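Local coordinates for Cow rumen GH26 endo-mannanase (Metagenome, PDB 6UEH), which probably hydrolyses internal beta-1,4-mannosidic bonds of mannans such as galactomannan, as an endo-mannanase of glycoside hydrolase family 26, at residues 65-71 and 122-126; 23-28 and 39-43. One frame throughout, in Å; residues are numbered along the deposited sequence.

Overall arrangement
Interactions 1 and 2 illustrate how a single calcium ion can tie a surface loop to a sheet. The ion takes D126 OD1 at 2.3 Å from interaction 1 and G40 O at 2.4 Å from interaction 2, and E13, E15 and S37 complete its site. The centres of the two contacts are about 10 Å apart, and a probable hydrogen bond, A42 N to F125 O at 2.8 Å, joins them where strands 42-44 and 123-132 run side by side. E124 of interaction 1 packs against V27, F41 and Y43 of interaction 2. All four segments belong to the CBM6-like region, distinct from the family 26 TIM barrel, which presumably carries the hydrolase activity.

Interaction 1 (65-71 and 122-126); sequences AKVAQIL and YAEFD. With CA (calcium ion), chain B.
The F125 ring has the methyl of A65 at its edge, while V67 CG1 meets it obliquely, 3.7 Å from CD2; V67 and F125 run alongside each other on one face of the sheet. The F116 ring also meets it, inclined by about 35°. At the far end of the contact L71 CD2 comes obliquely to the Y122 ring and rests 3.7 Å from Y122 CB. The third flat group, the carboxylate of E124, belongs to the other face of the sheet, with A68. Its chain bends at chi2 (73°) and brings OE1 back to 3.1 Å from A68 O, an approach of two acceptors that would probably raise the pKa of this buried acid. OE2 instead receives a 2.6 Å hydrogen bond from a water, which also donates to Y122 O and accepts from I70 N, and so bridges the segments just beyond the paired strands. A lysine in place of E124 would probably cost this water one of its two acceptors and set a positive charge among V27, F41 and Y43. Between the strands, A68 and E124 form a hydrogen-bonded pair, with E124 N to A68 O at 2.8 Å and nearly straight (174°). D126 N donates to K66 O almost along the C=O axis, at 2.8 Å. K66 NZ turns away to a salt bridge with D99, and D126 gives OD1 and its carbonyl to calcium. Antiparallel strands, a G1 bulge where Y122 and A123 face L44, and a calcium site at the strand's corner fit the beta-sandwich of a CBM6-type module.

Interaction 2 (23-28 and 39-43); sequences PWTSVY and KGFAY. With CA (calcium ion), chain B.
W24 N donates to F41 O at 2.8 Å, the shortest sound polar bond of this contact, nearly straight and in the carbonyl plane. F41 N returns the favour to W24 O at 2.9 Å, so that W24 and F41 make a single antiparallel, hydrogen-bonded bridge, although 23-28 has no regular helix or strand and strand 42-44 begins only just beyond F41. W24 O is approached a second time, by G40 CA in a C-H...O contact of 3.2 Å, and the carbonyl of that same glycine is a ligand of the calcium ion. Around this bridge three rings gather. Y43 CB stands over one face of the W24 indole, 3.5 Å from the centroid of the five-membered ring and only 3° off its normal, a CH-pi contact. Further out, the edge of the Y43 ring meets the face of the six-membered ring in a T-shaped stack, planes at 85°. Because CG of Y43 is anti to its backbone N (chi1 -176°), the phenol runs from the five-membered ring obliquely across toward the six-membered one. V27 CG1 reaches it too, 3.6 Å from CZ, and Y28 CE2 comes to its edge. F41 works differently: its ring takes W24 CB over one face, again a CH-pi contact, at 3.9 Å from the centroid, and CE2 presses on the backbone at T25 C, 3.5 Å away. Its CG sits between the backbone N and the carbonyl carbon, which tucks the ring beneath residues 24-26. The loop between strands 10-13 and 42-44 thus closes over the start of strand 42-44; A42 pairs with F125 of strand 123-132, and W97 of strand 97-107 meets the F41 ring edge-to-face.

Interaction 1 (65-71 and 122-126)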
loop_
_atom_site.group_PDB
_atom_site.type_symbol
_atom_site.label_atom_id
_atom_site.label_comp_id
_atom_site.label_asym_id
_atom_site.label_seq_id
_atom_site.Cartn_x
_atom_site.Cartn_y
_atom_site.Cartn_z
ATOM N N ALA A 65 -7.530 -4.500 25.366
ATOM C CA ALA A 65 -7.191 -4.481 26.781
ATOM C C ALA A 65 -7.731 -3.232 27.459
ATOM O O ALA A 65 -7.824 -2.167 26.843
ATOM C CB ALA A 65 -5.682 -4.577 26.966
ATOM N N LYS A 66 -8.107 -3.380 28.724
ATOM C CA LYS A 66 -8.490 -2.246 29.550
ATOM C C LYS A 66 -7.222 -1.667 30.155
ATOM O O LYS A 66 -6.608 -2.280 31.034
ATOM C CB LYS A 66 -9.473 -2.664 30.642
ATOM C CG LYS A 66 -10.096 -1.498 31.388
ATOM C CD LYS A 66 -11.277 -0.932 30.626
ATOM C CE LYS A 66 -12.407 -1.947 30.550
ATOM N NZ LYS A 66 -13.580 -1.416 29.803
ATOM N N VAL A 67 -6.814 -0.499 29.672
ATOM C CA VAL A 67 -5.508 0.029 30.035
ATOM C C VAL A 67 -5.555 1.441 30.598
ATOM O O VAL A 67 -6.591 2.106 30.587
ATOM C CB VAL A 67 -4.553 0.043 28.822
ATOM C CG1 VAL A 67 -4.484 -1.334 28.179
ATOM C CG2 VAL A 67 -4.999 1.090 27.811
ATOM N N ALA A 68 -4.409 1.875 31.108
ATOM C CA ALA A 68 -4.179 3.262 31.465
ATOM C C ALA A 68 -2.726 3.580 31.149
ATOM O O ALA A 68 -1.909 2.675 30.991
ATOM C CB ALA A 68 -4.488 3.515 32.931
ATOM N N GLN A 69 -2.406 4.863 31.049
ATOM C CA GLN A 69 -1.051 5.282 30.715
ATOM C C GLN A 69 -0.856 6.720 31.173
ATOM O O GLN A 69 -1.371 7.648 30.550
ATOM C CB GLN A 69 -0.802 5.137 29.210
ATOM C CG GLN A 69 0.656 5.246 28.789
ATOM C CD GLN A 69 1.137 6.681 28.718
ATOM O OE1 GLN A 69 2.040 7.081 29.451
ATOM N NE2 GLN A 69 0.532 7.466 27.833
ATOM N N ILE A 70 -0.123 6.901 32.267
ATOM C CA ILE A 70 -0.030 8.216 32.892
ATOM C C ILE A 70 1.391 8.776 32.965
ATOM O O ILE A 70 1.622 9.789 33.619
ATOM C CB ILE A 70 -0.606 8.191 34.324
ATOM C CG1 ILE A 70 0.183 7.213 35.199
ATOM C CG2 ILE A 70 -2.082 7.824 34.302
ATOM C CD1 ILE A 70 -0.190 7.271 36.669
ATOM N N LEU A 71 2.340 8.132 32.295
ATOM C CA LEU A 71 3.714 8.632 32.311
ATOM C C LEU A 71 3.920 9.764 31.302
ATOM O O LEU A 71 4.580 10.762 31.599
ATOM C CB LEU A 71 4.703 7.498 32.037
ATOM C CG LEU A 71 6.171 7.883 32.220
ATOM C CD1 LEU A 71 6.417 8.348 33.650
ATOM C CD2 LEU A 71 7.096 6.726 31.853
ATOM N N TYR A 122 5.802 0.972 30.931
ATOM C CA TYR A 122 5.248 1.961 31.858
ATOM C C TYR A 122 3.825 2.349 31.471
ATOM O O TYR A 122 3.508 3.517 31.226
ATOM C CB TYR A 122 6.175 3.169 31.958
ATOM C CG TYR A 122 7.480 2.771 32.609
ATOM C CD1 TYR A 122 7.595 2.704 33.991
ATOM C CD2 TYR A 122 8.576 2.403 31.842
ATOM C CE1 TYR A 122 8.779 2.316 34.592
ATOM C CE2 TYR A 122 9.765 2.012 32.432
ATOM C CZ TYR A 122 9.859 1.969 33.807
ATOM O OH TYR A 122 11.039 1.582 34.396
ATOM N N ALA A 123 2.983 1.323 31.417
ATOM C CA ALA A 123 1.552 1.464 31.204
ATOM C C ALA A 123 0.838 0.444 32.083
ATOM O O ALA A 123 1.445 -0.525 32.541
ATOM C CB ALA A 123 1.194 1.267 29.742
ATOM N N GLU A 124 -0.451 0.658 32.313
ATOM C CA GLU A 124 -1.201 -0.180 33.240
ATOM C C GLU A 124 -2.199 -1.052 32.493
ATOM O O GLU A 124 -2.833 -0.603 31.539
ATOM C CB GLU A 124 -1.918 0.684 34.283
ATOM C CG GLU A 124 -0.984 1.520 35.161
ATOM C CD GLU A 124 -0.371 2.700 34.426
ATOM O OE1 GLU A 124 -1.134 3.519 33.870
ATOM O OE2 GLU A 124 0.875 2.806 34.391
ATOM N N PHE A 125 -2.332 -2.301 32.931
ATOM C CA PHE A 125 -3.234 -3.250 32.293
ATOM C C PHE A 125 -4.163 -3.888 33.323
ATOM O O PHE A 125 -3.710 -4.577 34.235
ATOM C CB PHE A 125 -2.438 -4.330 31.554
ATOM C CG PHE A 125 -1.599 -3.798 30.429
ATOM C CD1 PHE A 125 -0.366 -3.217 30.680
ATOM C CD2 PHE A 125 -2.041 -3.878 29.119
ATOM C CE1 PHE A 125 0.405 -2.724 29.648
ATOM C CE2 PHE A 125 -1.271 -3.387 28.083
ATOM C CZ PHE A 125 -0.045 -2.810 28.348
ATOM N N ASP A 126 -5.463 -3.642 33.176
ATOM C CA ASP A 126 -6.461 -4.194 34.089
ATOM C C ASP A 126 -6.894 -5.584 33.638
ATOM O O ASP A 126 -6.786 -6.553 34.388
ATOM C CB ASP A 126 -7.673 -3.262 34.176
ATOM C CG ASP A 126 -8.734 -3.767 35.139
ATOM O OD1 ASP A 126 -8.399 -4.559 36.045
ATOM O OD2 ASP A 126 -9.907 -3.362 34.995
HETATM CA CA CA B . -7.614 -6.519 36.969
HETATM O O HOH W 1 2.052 4.824 33.183
#

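Interaction 2 (23-28 and 39-43)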
loop_
_atom_site.group_PDB
_atom_site.type_symbol
_atom_site.label_atom_id
_atom_site.label_comp_id
_atom_site.label_asym_id
_atom_site.label_seq_id
_atom_site.Cartn_x
_atom_site.Cartn_y
_atom_site.Cartn_z
ATOM N N PRO A 23 -0.732 -8.119 42.329
ATOM C CA PRO A 23 -1.564 -7.062 41.740
ATOM C C PRO A 23 -1.243 -5.677 42.298
ATOM O O PRO A 23 -0.977 -5.538 43.493
ATOM C CB PRO A 23 -2.992 -7.478 42.126
ATOM C CG PRO A 23 -2.905 -8.941 42.393
ATOM C CD PRO A 23 -1.547 -9.153 42.991
ATOM N N TRP A 24 -1.266 -4.674 41.427
ATOM C CA TRP A 24 -1.114 -3.282 41.833
ATOM C C TRP A 24 -2.486 -2.659 42.059
ATOM O O TRP A 24 -3.461 -3.071 41.435
ATOM C CB TRP A 24 -0.355 -2.481 40.770
ATOM C CG TRP A 24 1.046 -2.945 40.523
ATOM C CD1 TRP A 24 1.434 -4.084 39.877
ATOM C CD2 TRP A 24 2.249 -2.267 40.900
ATOM N NE1 TRP A 24 2.806 -4.162 39.839
ATOM C CE2 TRP A 24 3.329 -3.057 40.460
ATOM C CE3 TRP A 24 2.517 -1.070 41.572
ATOM C CZ2 TRP A 24 4.658 -2.688 40.669
ATOM C CZ3 TRP A 24 3.837 -0.704 41.777
ATOM C CH2 TRP A 24 4.889 -1.511 41.330
ATOM N N THR A 25 -2.565 -1.668 42.940
ATOM C CA THR A 25 -3.820 -0.953 43.144
ATOM C C THR A 25 -3.662 0.541 42.864
ATOM O O THR A 25 -4.644 1.277 42.827
ATOM C CB THR A 25 -4.362 -1.159 44.564
ATOM O OG1 THR A 25 -3.384 -0.735 45.522
ATOM C CG2 THR A 25 -4.689 -2.631 44.789
ATOM N N SER A 26 -2.423 0.978 42.669
ATOM C CA SER A 26 -2.142 2.327 42.185
ATOM C C SER A 26 -0.743 2.373 41.582
ATOM O O SER A 26 0.085 1.502 41.857
ATOM C CB SER A 26 -2.272 3.360 43.309
ATOM O OG SER A 26 -1.260 3.195 44.283
ATOM N N VAL A 27 -0.487 3.372 40.743
ATOM C CA VAL A 27 0.858 3.585 40.227
ATOM C C VAL A 27 1.623 4.328 41.309
ATOM O O VAL A 27 1.784 5.552 41.257
ATOM C CB VAL A 27 0.864 4.368 38.900
ATOM C CG1 VAL A 27 2.263 4.382 38.294
ATOM C CG2 VAL A 27 -0.124 3.747 37.926
ATOM N N TYR A 28 2.072 3.561 42.298
ATOM C CA TYR A 28 2.606 4.087 43.547
ATOM C C TYR A 28 1.615 5.048 44.204
ATOM O O TYR A 28 0.625 4.605 44.788
ATOM C CB TYR A 28 3.971 4.735 43.309
ATOM C CG TYR A 28 5.002 3.703 42.906
ATOM C CD1 TYR A 28 5.634 2.917 43.859
ATOM C CD2 TYR A 28 5.313 3.485 41.569
ATOM C CE1 TYR A 28 6.563 1.959 43.497
ATOM C CE2 TYR A 28 6.240 2.530 41.197
ATOM C CZ TYR A 28 6.862 1.770 42.164
ATOM O OH TYR A 28 7.787 0.818 41.800
ATOM N N LYS A 39 -8.599 -7.971 41.635
ATOM C CA LYS A 39 -7.893 -7.480 42.814
ATOM C C LYS A 39 -7.027 -6.260 42.520
ATOM O O LYS A 39 -6.546 -5.597 43.438
ATOM C CB LYS A 39 -7.033 -8.594 43.414
ATOM C CG LYS A 39 -7.834 -9.767 43.952
ATOM C CD LYS A 39 -6.927 -10.834 44.544
ATOM C CE LYS A 39 -7.736 -11.967 45.155
ATOM N NZ LYS A 39 -6.862 -13.033 45.721
ATOM N N GLY A 40 -6.825 -5.964 41.242
ATOM C CA GLY A 40 -6.025 -4.814 40.862
ATOM C C GLY A 40 -5.656 -4.802 39.394
ATOM O O GLY A 40 -6.487 -5.076 38.531
ATOM N N PHE A 41 -4.401 -4.476 39.105
ATOM C CA PHE A 41 -3.936 -4.453 37.726
ATOM C C PHE A 41 -2.451 -4.779 37.621
ATOM O O PHE A 41 -1.744 -4.841 38.627
ATOM C CB PHE A 41 -4.219 -3.088 37.087
ATOM C CG PHE A 41 -3.557 -1.929 37.789
ATOM C CD1 PHE A 41 -2.291 -1.503 37.415
ATOM C CD2 PHE A 41 -4.211 -1.257 38.810
ATOM C CE1 PHE A 41 -1.685 -0.438 38.054
ATOM C CE2 PHE A 41 -3.611 -0.185 39.452
ATOM C CZ PHE A 41 -2.346 0.225 39.073
ATOM N N ALA A 42 -1.992 -4.996 36.394
ATOM C CA ALA A 42 -0.578 -5.202 36.132
ATOM C C ALA A 42 0.076 -3.879 35.755
ATOM O O ALA A 42 -0.435 -3.145 34.908
ATOM C CB ALA A 42 -0.380 -6.236 35.026
ATOM N N TYR A 43 1.194 -3.569 36.400
ATOM C CA TYR A 43 1.969 -2.385 36.061
ATOM C C TYR A 43 3.192 -2.826 35.270
ATOM O O TYR A 43 4.192 -3.260 35.839
ATOM C CB TYR A 43 2.380 -1.615 37.320
ATOM C CG TYR A 43 3.103 -0.303 37.066
ATOM C CD1 TYR A 43 2.954 0.390 35.867
ATOM C CD2 TYR A 43 3.939 0.240 38.035
ATOM C CE1 TYR A 43 3.620 1.589 35.646
ATOM C CE2 TYR A 43 4.603 1.432 37.825
ATOM C CZ TYR A 43 4.445 2.102 36.631
ATOM O OH TYR A 43 5.114 3.289 36.435
HETATM CA CA CA B . -7.614 -6.519 36.969
#